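Local coordinates for designed Anbu Protein (Synthetic construct, PDB 5LOY) that probably acts as an Ntn-type hydrolase in protein degradation, a consensus-designed Anbu protein related to proteasome beta subunits that forms a helical assembly, at residues R84-A89 with F126-A131. Residues are numbered along the deposited sequence; the frame is centred on the assembly and turned at random.
Sequences RLVGEA and FLIYPA
Ile128 meets Val86 and Gly87 where a helix lies on a beta sheet, a small worked example of how the layers of the Ntn-hydrolase sandwich are joined. In this proteasome-type fold two antiparallel sheets are flanked by helices; here helix 79-94 rests on the five-stranded sheet that includes strand 124-128, and Ile128 is the last residue of that strand. Ile128 CA lies 6.4 Å from Gly87 CA, the nearest pair of CA atoms across the two segments, and it is the glycine backbone itself that meets the isoleucine. The two gamma branches of the isoleucine divide the work. CG2 of Ile128, anti to the backbone N, is directed at the bare backbone of the helix and sits 4.1 Å from Gly87 CA, whereas CG1, set beside that N (chi1 -65°), faces Val86. The side chain of Val86 leaves its backbone toward the strand, and its CG1 methyl is the branch that answers Ile128. The contact is purely apolar between these three buried residues, and it is modest, with 118 Å² buried in all. Neighbours of both partners build the same hydrophobic layer: Val86 also touches Phe112 of the adjacent strand and Leu62 of helix 52-62, while Ile128 packs between Phe134 and Leu114 on the strands flanking its own. Backbone hydrogen bonding to Phe112 holds Ile128 in the sheet. At the contact itself, Val86 CG1 stands 4.2 Å from Ile128 CG1.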
loop_
_atom_site.group_PDB
_atom_site.type_symbol
_atom_site.label_atom_id
_atom_site.label_comp_id
_atom_site.label_asym_id
_atom_site.label_seq_id
_atom_site.Cartn_x
_atom_site.Cartn_y
_atom_site.Cartn_z
ATOM N N ARG A 84 1.616 28.248 -4.566
ATOM C CA ARG A 84 0.494 28.902 -5.183
ATOM C C ARG A 84 0.676 29.079 -6.699
ATOM O O ARG A 84 -0.287 28.961 -7.458
ATOM C CB ARG A 84 0.273 30.254 -4.524
ATOM C CG ARG A 84 -1.106 30.811 -4.737
ATOM C CD ARG A 84 -1.467 31.743 -3.600
ATOM N NE ARG A 84 -2.357 32.807 -4.053
ATOM C CZ ARG A 84 -2.430 34.021 -3.498
ATOM N NH1 ARG A 84 -1.652 34.322 -2.449
ATOM N NH2 ARG A 84 -3.277 34.940 -3.983
ATOM N N LEU A 85 1.897 29.345 -7.145
ATOM C CA LEU A 85 2.158 29.408 -8.583
ATOM C C LEU A 85 1.947 28.063 -9.271
ATOM O O LEU A 85 1.422 28.019 -10.382
ATOM C CB LEU A 85 3.581 29.885 -8.882
ATOM C CG LEU A 85 3.884 31.363 -8.600
ATOM C CD1 LEU A 85 5.373 31.604 -8.770
ATOM C CD2 LEU A 85 3.068 32.281 -9.486
ATOM N N VAL A 86 2.377 26.981 -8.638
ATOM C CA VAL A 86 2.234 25.675 -9.242
ATOM C C VAL A 86 0.768 25.340 -9.372
ATOM O O VAL A 86 0.303 24.877 -10.421
ATOM C CB VAL A 86 2.949 24.589 -8.429
ATOM C CG1 VAL A 86 2.635 23.203 -8.980
ATOM C CG2 VAL A 86 4.461 24.826 -8.432
ATOM N N GLY A 87 0.029 25.593 -8.307
ATOM C CA GLY A 87 -1.409 25.369 -8.288
ATOM C C GLY A 87 -2.172 26.184 -9.301
ATOM O O GLY A 87 -3.101 25.679 -9.912
ATOM N N GLU A 88 -1.796 27.442 -9.481
ATOM C CA GLU A 88 -2.468 28.280 -10.466
ATOM C C GLU A 88 -2.162 27.831 -11.897
ATOM O O GLU A 88 -3.010 27.906 -12.769
ATOM C CB GLU A 88 -2.104 29.742 -10.277
ATOM C CG GLU A 88 -2.971 30.454 -9.239
ATOM C CD GLU A 88 -2.364 31.795 -8.771
ATOM O OE1 GLU A 88 -2.679 32.245 -7.633
ATOM O OE2 GLU A 88 -1.560 32.399 -9.543
ATOM N N ALA A 89 -0.940 27.369 -12.126
ATOM C CA ALA A 89 -0.540 26.859 -13.431
ATOM C C ALA A 89 -1.331 25.593 -13.774
ATOM O O ALA A 89 -1.802 25.429 -14.891
ATOM C CB ALA A 89 0.959 26.581 -13.439
ATOM N N PHE A 126 5.637 21.202 0.422
ATOM C CA PHE A 126 4.208 21.311 0.083
ATOM C C PHE A 126 3.715 20.181 -0.805
ATOM O O PHE A 126 4.493 19.614 -1.577
ATOM C CB PHE A 126 3.938 22.606 -0.663
ATOM C CG PHE A 126 4.138 23.829 0.166
ATOM C CD1 PHE A 126 5.399 24.336 0.355
ATOM C CD2 PHE A 126 3.074 24.465 0.767
ATOM C CE1 PHE A 126 5.585 25.468 1.126
ATOM C CE2 PHE A 126 3.259 25.593 1.558
ATOM C CZ PHE A 126 4.518 26.087 1.741
ATOM N N LEU A 127 2.419 19.880 -0.699
ATOM C CA LEU A 127 1.732 18.945 -1.602
ATOM C C LEU A 127 0.675 19.715 -2.362
ATOM O O LEU A 127 -0.159 20.383 -1.742
ATOM C CB LEU A 127 1.083 17.831 -0.807
ATOM C CG LEU A 127 0.176 16.835 -1.537
ATOM C CD1 LEU A 127 0.925 16.076 -2.603
ATOM C CD2 LEU A 127 -0.404 15.830 -0.553
ATOM N N ILE A 128 0.719 19.662 -3.692
ATOM C CA ILE A 128 -0.287 20.342 -4.506
ATOM C C ILE A 128 -1.241 19.314 -5.066
ATOM O O ILE A 128 -0.838 18.373 -5.758
ATOM C CB ILE A 128 0.322 21.165 -5.651
ATOM C CG1 ILE A 128 1.149 22.318 -5.110
ATOM C CG2 ILE A 128 -0.756 21.782 -6.497
ATOM C CD1 ILE A 128 2.576 21.948 -4.822
ATOM N N TYR A 129 -2.510 19.490 -4.748
ATOM C CA TYR A 129 -3.524 18.538 -5.140
ATOM C C TYR A 129 -3.989 18.756 -6.575
ATOM O O TYR A 129 -3.776 19.819 -7.141
ATOM C CB TYR A 129 -4.735 18.682 -4.210
ATOM C CG TYR A 129 -4.527 18.281 -2.765
ATOM C CD1 TYR A 129 -4.096 16.994 -2.416
ATOM C CD2 TYR A 129 -4.847 19.162 -1.751
ATOM C CE1 TYR A 129 -3.945 16.629 -1.090
ATOM C CE2 TYR A 129 -4.717 18.809 -0.427
ATOM C CZ TYR A 129 -4.263 17.549 -0.101
ATOM O OH TYR A 129 -4.158 17.247 1.238
ATOM N N PRO A 130 -4.675 17.767 -7.149
ATOM C CA PRO A 130 -5.256 17.883 -8.480
ATOM C C PRO A 130 -6.073 19.116 -8.709
ATOM O O PRO A 130 -6.038 19.659 -9.794
ATOM C CB PRO A 130 -6.152 16.650 -8.565
ATOM C CG PRO A 130 -5.422 15.624 -7.770
ATOM C CD PRO A 130 -4.801 16.387 -6.631
ATOM N N ALA A 131 -6.827 19.557 -7.715
ATOM C CA ALA A 131 -7.637 20.773 -7.877
ATOM C C ALA A 131 -6.823 22.080 -7.838
ATOM O O ALA A 131 -7.357 23.156 -8.098
ATOM C CB ALA A 131 -8.721 20.799 -6.816
#